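Side-chain contacts in ADP-ribosylglycohydrolase (Thermus thermophilus, PDB 2YZV), which belongs to the all-helical ADP-ribosylglycohydrolase family and carries two magnesium ions in a site lined by aspartates and threonines: residues G53-T56 with D57-Q61; W276-L280 with H281-E285; A201-R204 with V205-G209. All coordinates share one frame; numbering follows the deposited sequence.

How the interactions relate
Interaction 1 supplies Thr56 and Asp58 to one magnesium ion, whose third protein ligand is Asp253; the side chain of Asp58 also lies about 4 Å from the second magnesium ion, held by Asp251, Asp253 and Thr254. Interaction 2 touches interaction 1 directly, their centres 12 Å apart: Trp55 NE1 probably donates to His281 O at 2.9 Å, and His281 N to Gly53 O at 3.0 Å. It touches the loop that leads to the metal, and the side chain of Leu280 is about 13 Å from a magnesium ion. Interaction 3 stands apart on the opposite side of the chain's centre, its nearest atoms about 17 Å from interaction 1 and 22 Å from interaction 2.

Interaction 1: G53-T56 with D57-Q61; sequences GFWT and DDTSQ. With MG (magnesium ion), chain C.
Trp55 lays one face of its indole over Thr59, whose CG2 sits 3.7 Å from the centroid of the six-membered ring and 20° off its normal, a CH-pi contact. The methyl gets there because CG2 is anti to the backbone N of Thr59, while OG1 (chi1 -57°) turns beside that N, close to Trp55 CB, and hydrogen-bonds to Asp22 of helix 4-26. At the ring's edge, in its plane, Ser60 OG approaches Trp55 CZ3 at 3.6 Å. The same hydroxyl donates to Thr56 O at 3.0 Å from well above the carbonyl plane, whereas Ser60 N reaches this oxygen within the plane at 3.1 Å. Two bonds thus grip one carbonyl in the first turn of helix 57-72. Thr56 is the N-cap of that helix: its OG1, placed between the backbone N and carbonyl carbon (chi1 72°), accepts a weak but nearly straight bond from Asp58 N, 3.3 Å away. Thr56 and Asp58 point the same way, side by side, and both bind the magnesium ion, Thr56 OG1 at 2.1 Å and Asp58 OD1 at 1.9 Å. Asp253 is the third protein ligand. In the second shell, Asp22 also hydrogen-bonds to Thr56 OG1, and Thr254 to Asp58 OD2. The capping hydroxyl therefore does double work, as helix cap and as metal ligand, and the short gap between OG1 and OD1 is that of two oxygens sharing a cation, its positive charge probably offsetting the repulsion between them.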
loop_
_atom_site.group_PDB
_atom_site.type_symbol
_atom_site.label_atom_id
_atom_site.label_comp_id
_atom_site.label_asym_id
_atom_site.label_seq_id
_atom_site.Cartn_x
_atom_site.Cartn_y
_atom_site.Cartn_z
ATOM N N GLY A 53 17.532 2.208 -2.287
ATOM C CA GLY A 53 16.807 1.176 -1.572
ATOM C C GLY A 53 16.152 1.594 -0.269
ATOM O O GLY A 53 15.501 0.778 0.377
ATOM N N PHE A 54 16.328 2.847 0.141
ATOM C CA PHE A 54 15.700 3.307 1.373
ATOM C C PHE A 54 14.296 3.804 1.063
ATOM O O PHE A 54 14.045 4.378 0.007
ATOM C CB PHE A 54 16.530 4.413 2.036
ATOM C CG PHE A 54 17.538 3.899 3.024
ATOM C CD1 PHE A 54 18.526 2.999 2.633
ATOM C CD2 PHE A 54 17.490 4.305 4.355
ATOM C CE1 PHE A 54 19.456 2.510 3.554
ATOM C CE2 PHE A 54 18.413 3.822 5.281
ATOM C CZ PHE A 54 19.397 2.925 4.880
ATOM N N TRP A 55 13.377 3.565 1.991
ATOM C CA TRP A 55 11.991 3.957 1.805
ATOM C C TRP A 55 11.539 5.075 2.745
ATOM O O TRP A 55 12.341 5.625 3.505
ATOM C CB TRP A 55 11.096 2.721 1.945
ATOM C CG TRP A 55 11.725 1.627 2.752
ATOM C CD1 TRP A 55 12.398 0.531 2.278
ATOM C CD2 TRP A 55 11.772 1.539 4.179
ATOM N NE1 TRP A 55 12.857 -0.232 3.327
ATOM C CE2 TRP A 55 12.486 0.364 4.504
ATOM C CE3 TRP A 55 11.279 2.341 5.217
ATOM C CZ2 TRP A 55 12.721 -0.030 5.828
ATOM C CZ3 TRP A 55 11.512 1.951 6.534
ATOM C CH2 TRP A 55 12.228 0.773 6.825
ATOM N N THR A 56 10.250 5.400 2.700
ATOM C CA THR A 56 9.704 6.494 3.505
ATOM C C THR A 56 8.719 6.085 4.597
ATOM O O THR A 56 8.763 4.965 5.106
ATOM C CB THR A 56 9.005 7.509 2.592
ATOM O OG1 THR A 56 7.779 6.946 2.107
ATOM C CG2 THR A 56 9.895 7.844 1.399
ATOM N N ASP A 57 7.828 7.008 4.954
ATOM C CA ASP A 57 6.834 6.744 5.987
ATOM C C ASP A 57 5.830 5.676 5.569
ATOM O O ASP A 57 5.183 5.062 6.420
ATOM C CB ASP A 57 6.100 8.038 6.374
ATOM C CG ASP A 57 5.388 8.687 5.205
ATOM O OD1 ASP A 57 4.423 8.093 4.679
ATOM O OD2 ASP A 57 5.790 9.802 4.812
ATOM N N ASP A 58 5.700 5.449 4.265
ATOM C CA ASP A 58 4.779 4.434 3.762
ATOM C C ASP A 58 5.184 3.087 4.343
ATOM O O ASP A 58 4.395 2.410 5.010
ATOM C CB ASP A 58 4.849 4.341 2.233
ATOM C CG ASP A 58 4.450 5.628 1.545
ATOM O OD1 ASP A 58 5.039 6.682 1.853
ATOM O OD2 ASP A 58 3.548 5.581 0.683
ATOM N N THR A 59 6.425 2.703 4.076
ATOM C CA THR A 59 6.944 1.436 4.554
ATOM C C THR A 59 7.101 1.426 6.075
ATOM O O THR A 59 6.871 0.399 6.717
ATOM C CB THR A 59 8.295 1.112 3.873
ATOM O OG1 THR A 59 8.119 1.103 2.449
ATOM C CG2 THR A 59 8.807 -0.247 4.311
ATOM N N SER A 60 7.474 2.562 6.659
ATOM C CA SER A 60 7.634 2.627 8.111
ATOM C C SER A 60 6.337 2.237 8.813
ATOM O O SER A 60 6.340 1.431 9.747
ATOM C CB SER A 60 8.044 4.035 8.543
ATOM O OG SER A 60 9.308 4.377 8.003
ATOM N N GLN A 61 5.225 2.801 8.354
ATOM C CA GLN A 61 3.934 2.490 8.949
ATOM C C GLN A 61 3.533 1.044 8.686
ATOM O O GLN A 61 2.936 0.395 9.546
ATOM C CB GLN A 61 2.863 3.445 8.418
ATOM C CG GLN A 61 2.915 4.815 9.067
ATOM C CD GLN A 61 1.894 5.767 8.486
ATOM O OE1 GLN A 61 0.741 5.399 8.271
ATOM N NE2 GLN A 61 2.311 7.001 8.234
HETATM MG MG MG C . 6.138 8.267 1.729
#

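Interaction 2: W276-L280 with H281-E285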
loop_
_atom_site.group_PDB
_atom_site.type_symbol
_atom_site.label_atom_id
_atom_site.label_comp_id
_atom_site.label_asym_id
_atom_site.label_seq_id
_atom_site.Cartn_x
_atom_site.Cartn_y
_atom_site.Cartn_z
ATOM N N TRP A 276 16.577 -4.917 -7.352
ATOM C CA TRP A 276 15.767 -4.013 -6.538
ATOM C C TRP A 276 15.675 -4.567 -5.120
ATOM O O TRP A 276 15.815 -3.831 -4.141
ATOM C CB TRP A 276 14.355 -3.855 -7.127
ATOM C CG TRP A 276 14.301 -3.017 -8.381
ATOM C CD1 TRP A 276 15.338 -2.338 -8.964
ATOM C CD2 TRP A 276 13.147 -2.754 -9.194
ATOM N NE1 TRP A 276 14.902 -1.672 -10.082
ATOM C CE2 TRP A 276 13.563 -1.908 -10.250
ATOM C CE3 TRP A 276 11.803 -3.149 -9.134
ATOM C CZ2 TRP A 276 12.680 -1.451 -11.239
ATOM C CZ3 TRP A 276 10.924 -2.692 -10.119
ATOM C CH2 TRP A 276 11.369 -1.851 -11.157
ATOM N N LEU A 277 15.444 -5.872 -5.013
ATOM C CA LEU A 277 15.346 -6.523 -3.712
ATOM C C LEU A 277 16.684 -6.513 -2.970
ATOM O O LEU A 277 16.731 -6.259 -1.770
ATOM C CB LEU A 277 14.854 -7.966 -3.879
ATOM C CG LEU A 277 13.417 -8.146 -4.380
ATOM C CD1 LEU A 277 13.153 -9.616 -4.683
ATOM C CD2 LEU A 277 12.439 -7.634 -3.333
ATOM N N ARG A 278 17.774 -6.783 -3.681
ATOM C CA ARG A 278 19.085 -6.800 -3.041
ATOM C C ARG A 278 19.498 -5.441 -2.492
ATOM O O ARG A 278 20.270 -5.363 -1.536
ATOM C CB ARG A 278 20.155 -7.303 -4.017
ATOM C CG ARG A 278 20.140 -8.813 -4.221
ATOM C CD ARG A 278 21.353 -9.276 -5.015
ATOM N NE ARG A 278 21.250 -8.954 -6.434
ATOM C CZ ARG A 278 20.460 -9.597 -7.290
ATOM N NH1 ARG A 278 19.702 -10.601 -6.869
ATOM N NH2 ARG A 278 20.432 -9.238 -8.566
ATOM N N ALA A 279 18.973 -4.374 -3.087
ATOM C CA ALA A 279 19.301 -3.017 -2.659
ATOM C C ALA A 279 18.357 -2.499 -1.576
ATOM O O ALA A 279 18.639 -1.497 -0.926
ATOM C CB ALA A 279 19.265 -2.078 -3.862
ATOM N N LEU A 280 17.244 -3.199 -1.385
ATOM C CA LEU A 280 16.214 -2.808 -0.423
ATOM C C LEU A 280 16.613 -2.837 1.055
ATOM O O LEU A 280 17.068 -3.858 1.570
ATOM C CB LEU A 280 14.979 -3.689 -0.628
ATOM C CG LEU A 280 13.706 -3.294 0.125
ATOM C CD1 LEU A 280 13.183 -1.962 -0.406
ATOM C CD2 LEU A 280 12.657 -4.382 -0.064
ATOM N N HIS A 281 16.412 -1.714 1.738
ATOM C CA HIS A 281 16.736 -1.607 3.157
ATOM C C HIS A 281 15.813 -2.515 3.979
ATOM O O HIS A 281 14.597 -2.502 3.794
ATOM C CB HIS A 281 16.576 -0.154 3.618
ATOM C CG HIS A 281 17.030 0.089 5.024
ATOM N ND1 HIS A 281 16.478 1.068 5.823
ATOM C CD2 HIS A 281 17.985 -0.512 5.771
ATOM C CE1 HIS A 281 17.073 1.057 7.003
ATOM N NE2 HIS A 281 17.991 0.107 6.997
ATOM N N LEU A 282 16.401 -3.295 4.883
ATOM C CA LEU A 282 15.662 -4.217 5.749
ATOM C C LEU A 282 14.890 -5.300 4.998
ATOM O O LEU A 282 13.840 -5.757 5.450
ATOM C CB LEU A 282 14.705 -3.441 6.662
ATOM C CG LEU A 282 15.342 -2.352 7.532
ATOM C CD1 LEU A 282 14.298 -1.791 8.488
ATOM C CD2 LEU A 282 16.512 -2.929 8.315
ATOM N N ARG A 283 15.425 -5.707 3.854
ATOM C CA ARG A 283 14.826 -6.749 3.029
ATOM C C ARG A 283 14.521 -8.003 3.852
ATOM O O ARG A 283 13.394 -8.505 3.862
ATOM C CB ARG A 283 15.797 -7.109 1.905
ATOM C CG ARG A 283 15.368 -8.268 1.034
ATOM C CD ARG A 283 16.573 -8.788 0.271
ATOM N NE ARG A 283 16.233 -9.834 -0.685
ATOM C CZ ARG A 283 17.126 -10.446 -1.455
ATOM N NH1 ARG A 283 18.408 -10.114 -1.372
ATOM N NH2 ARG A 283 16.738 -11.381 -2.313
ATOM N N GLU A 284 15.537 -8.511 4.544
ATOM C CA GLU A 284 15.377 -9.720 5.347
ATOM C C GLU A 284 14.360 -9.597 6.475
ATOM O O GLU A 284 13.615 -10.539 6.749
ATOM C CB GLU A 284 16.727 -10.159 5.925
ATOM C CG GLU A 284 17.740 -10.667 4.903
ATOM C CD GLU A 284 18.345 -9.560 4.057
ATOM O OE1 GLU A 284 18.302 -8.385 4.480
ATOM O OE2 GLU A 284 18.884 -9.872 2.973
ATOM N N GLU A 285 14.325 -8.448 7.140
ATOM C CA GLU A 285 13.372 -8.256 8.224
ATOM C C GLU A 285 11.950 -8.287 7.678
ATOM O O GLU A 285 11.041 -8.827 8.312
ATOM C CB GLU A 285 13.631 -6.930 8.947
ATOM C CG GLU A 285 14.881 -6.930 9.821
ATOM C CD GLU A 285 16.162 -6.638 9.056
ATOM O OE1 GLU A 285 16.171 -6.756 7.812
ATOM O OE2 GLU A 285 17.173 -6.296 9.707
HETATM O O HOH W 1 19.028 -12.145 -4.025
#
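Arg283 stretches its chain back across the end of helix 274-279, with Leu277 CB against one face of its guanidinium, offset toward the rim. This is the close part of the contact. Arg283 CD meets Leu277 O at 3.3 Å, and NE comes to 3.9 Å from Leu277 CB. With CG anti to the backbone N (chi1 175°) and the chain extended from CG to NE, the aliphatic portion passes over the carbonyl of Leu277, which already accepts from Leu280 N at 3.1 Å. Leu280 fills the inner side of the corner: its side chain is buried and packs on Leu16 and Ala19 of helix 4-26 and on Trp55.

Between the two helices the chain reverses through a type II beta turn from Leu280 to Arg283, closed by a weak bond from Arg283 N to Leu280 O at 3.4 Å. Leu282, with positive phi, takes the third position of the turn and is also the N-cap of helix 283-298. His281, at the second position, stacks its ring on Phe54, and Leu282 CG lies over the centre of one imidazole face.

The outer side is looser. Arg278, exposed, runs alongside Arg283 in the same direction, their guanidinium planes 66° apart, and its CG lies 3.6 Å from Arg283 NH1. Their charged ends are not in contact: Arg278 NH1 and Arg283 NH2 are 5.5 Å apart. One water lies at the edge of both groups, probably easing their like charges, and accepts from Arg283 NH2 at 3.0 Å and more weakly from Arg278 NH1 at 3.3 Å.

Interaction 3: A201-R204 with V205-G209; sequences ALRR and VVEGG
Glu207 lies alongside Arg203, one helical turn further on, and its OE1 comes within 3.6 Å of Arg203 CG. The carboxylate thus meets the aliphatic part of the arginine and not its charged end: Arg203 NH1 is 4.8 Å from Glu207 OE1, and the two flat groups are 66° apart. A bend at chi3 (-59°) turns the guanidinium off the line of its chain, while Glu207 runs extended beyond CG, with that carbon near Arg203 O. Arg203 NH2 has a long, weak ion pair with Asp197.

On the buried side, Val205 and Val206 close up against the preceding turn. Val205 CG2 sits 3.5 Å from Ala201 O and its CB is 4.4 Å from Leu202 CD1, a modest apolar touch; Val206 CG2, anti to its own carbonyl carbon, leans to 3.4 Å from Leu202 O.

Backbone bonds of helix 200-209 set these side chains in place. Val206 N bonds to Leu202 O at 3.0 Å in an almost straight line, and Glu207 N bonds to Arg203 O. The pattern then widens into a Schellman motif: Gly209 N reaches back to Arg204 O at 2.9 Å, enclosing Gly208 N to Val205 O, with Gly208 at positive phi as the C-prime residue. Further out, Leu202 and Val205 pack on Leu225 and Ala226 of helix 221-234, and Val206 on Leu190, Phe193 and Arg194.

The segment turns Leu202, Val205 and Val206 to the rest of the fold and carries Arg203 and Glu207 on another flank, where the attraction between them is probably diffuse, acting through proximity of opposite charges without a direct ion pair.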
loop_
_atom_site.group_PDB
_atom_site.type_symbol
_atom_site.label_atom_id
_atom_site.label_comp_id
_atom_site.label_asym_id
_atom_site.label_seq_id
_atom_site.Cartn_x
_atom_site.Cartn_y
_atom_site.Cartn_z
ATOM N N ALA A 201 -16.334 9.793 -6.517
ATOM C CA ALA A 201 -14.980 9.744 -7.060
ATOM C C ALA A 201 -14.482 8.309 -7.154
ATOM O O ALA A 201 -13.855 7.918 -8.143
ATOM C CB ALA A 201 -14.034 10.567 -6.191
ATOM N N LEU A 202 -14.765 7.519 -6.124
ATOM C CA LEU A 202 -14.333 6.131 -6.112
ATOM C C LEU A 202 -15.183 5.330 -7.090
ATOM O O LEU A 202 -14.700 4.400 -7.730
ATOM C CB LEU A 202 -14.448 5.552 -4.700
ATOM C CG LEU A 202 -13.843 4.163 -4.501
ATOM C CD1 LEU A 202 -12.385 4.164 -4.926
ATOM C CD2 LEU A 202 -13.977 3.758 -3.049
ATOM N N ARG A 203 -16.452 5.706 -7.211
ATOM C CA ARG A 203 -17.360 5.038 -8.132
ATOM C C ARG A 203 -16.800 5.190 -9.549
ATOM O O ARG A 203 -16.815 4.246 -10.342
ATOM C CB ARG A 203 -18.751 5.671 -8.042
ATOM C CG ARG A 203 -19.819 4.981 -8.866
ATOM C CD ARG A 203 -21.097 5.814 -8.892
ATOM N NE ARG A 203 -21.639 6.052 -7.554
ATOM C CZ ARG A 203 -22.375 5.177 -6.875
ATOM N NH1 ARG A 203 -22.668 3.996 -7.405
ATOM N NH2 ARG A 203 -22.818 5.481 -5.662
ATOM N N ARG A 204 -16.304 6.381 -9.871
ATOM C CA ARG A 204 -15.743 6.599 -11.198
ATOM C C ARG A 204 -14.518 5.726 -11.438
ATOM O O ARG A 204 -14.268 5.301 -12.565
ATOM C CB ARG A 204 -15.388 8.077 -11.416
ATOM C CG ARG A 204 -16.454 8.831 -12.213
ATOM C CD ARG A 204 -16.040 10.263 -12.526
ATOM N NE ARG A 204 -16.114 11.142 -11.363
ATOM C CZ ARG A 204 -17.245 11.571 -10.811
ATOM N NH1 ARG A 204 -18.418 11.206 -11.309
ATOM N NH2 ARG A 204 -17.197 12.372 -9.756
ATOM N N VAL A 205 -13.756 5.453 -10.380
ATOM C CA VAL A 205 -12.574 4.615 -10.522
ATOM C C VAL A 205 -12.991 3.176 -10.806
ATOM O O VAL A 205 -12.545 2.567 -11.780
ATOM C CB VAL A 205 -11.699 4.645 -9.244
ATOM C CG1 VAL A 205 -10.589 3.597 -9.340
ATOM C CG2 VAL A 205 -11.093 6.034 -9.069
ATOM N N VAL A 206 -13.860 2.645 -9.954
ATOM C CA VAL A 206 -14.334 1.274 -10.093
ATOM C C VAL A 206 -15.002 1.014 -11.441
ATOM O O VAL A 206 -14.920 -0.091 -11.980
ATOM C CB VAL A 206 -15.321 0.925 -8.953
ATOM C CG1 VAL A 206 -15.908 -0.465 -9.164
ATOM C CG2 VAL A 206 -14.595 0.989 -7.617
ATOM N N GLU A 207 -15.650 2.034 -11.994
ATOM C CA GLU A 207 -16.330 1.886 -13.273
ATOM C C GLU A 207 -15.448 2.076 -14.506
ATOM O O GLU A 207 -15.957 2.187 -15.625
ATOM C CB GLU A 207 -17.533 2.826 -13.327
ATOM C CG GLU A 207 -18.628 2.423 -12.348
ATOM C CD GLU A 207 -19.837 3.329 -12.403
ATOM O OE1 GLU A 207 -20.847 3.007 -11.740
ATOM O OE2 GLU A 207 -19.781 4.364 -13.102
ATOM N N GLY A 208 -14.132 2.113 -14.307
ATOM C CA GLY A 208 -13.228 2.250 -15.439
ATOM C C GLY A 208 -12.379 3.503 -15.544
ATOM O O GLY A 208 -11.695 3.705 -16.548
ATOM N N GLY A 209 -12.411 4.349 -14.522
ATOM C CA GLY A 209 -11.614 5.559 -14.573
ATOM C C GLY A 209 -10.124 5.278 -14.674
ATOM O O GLY A 209 -9.369 6.065 -15.245
#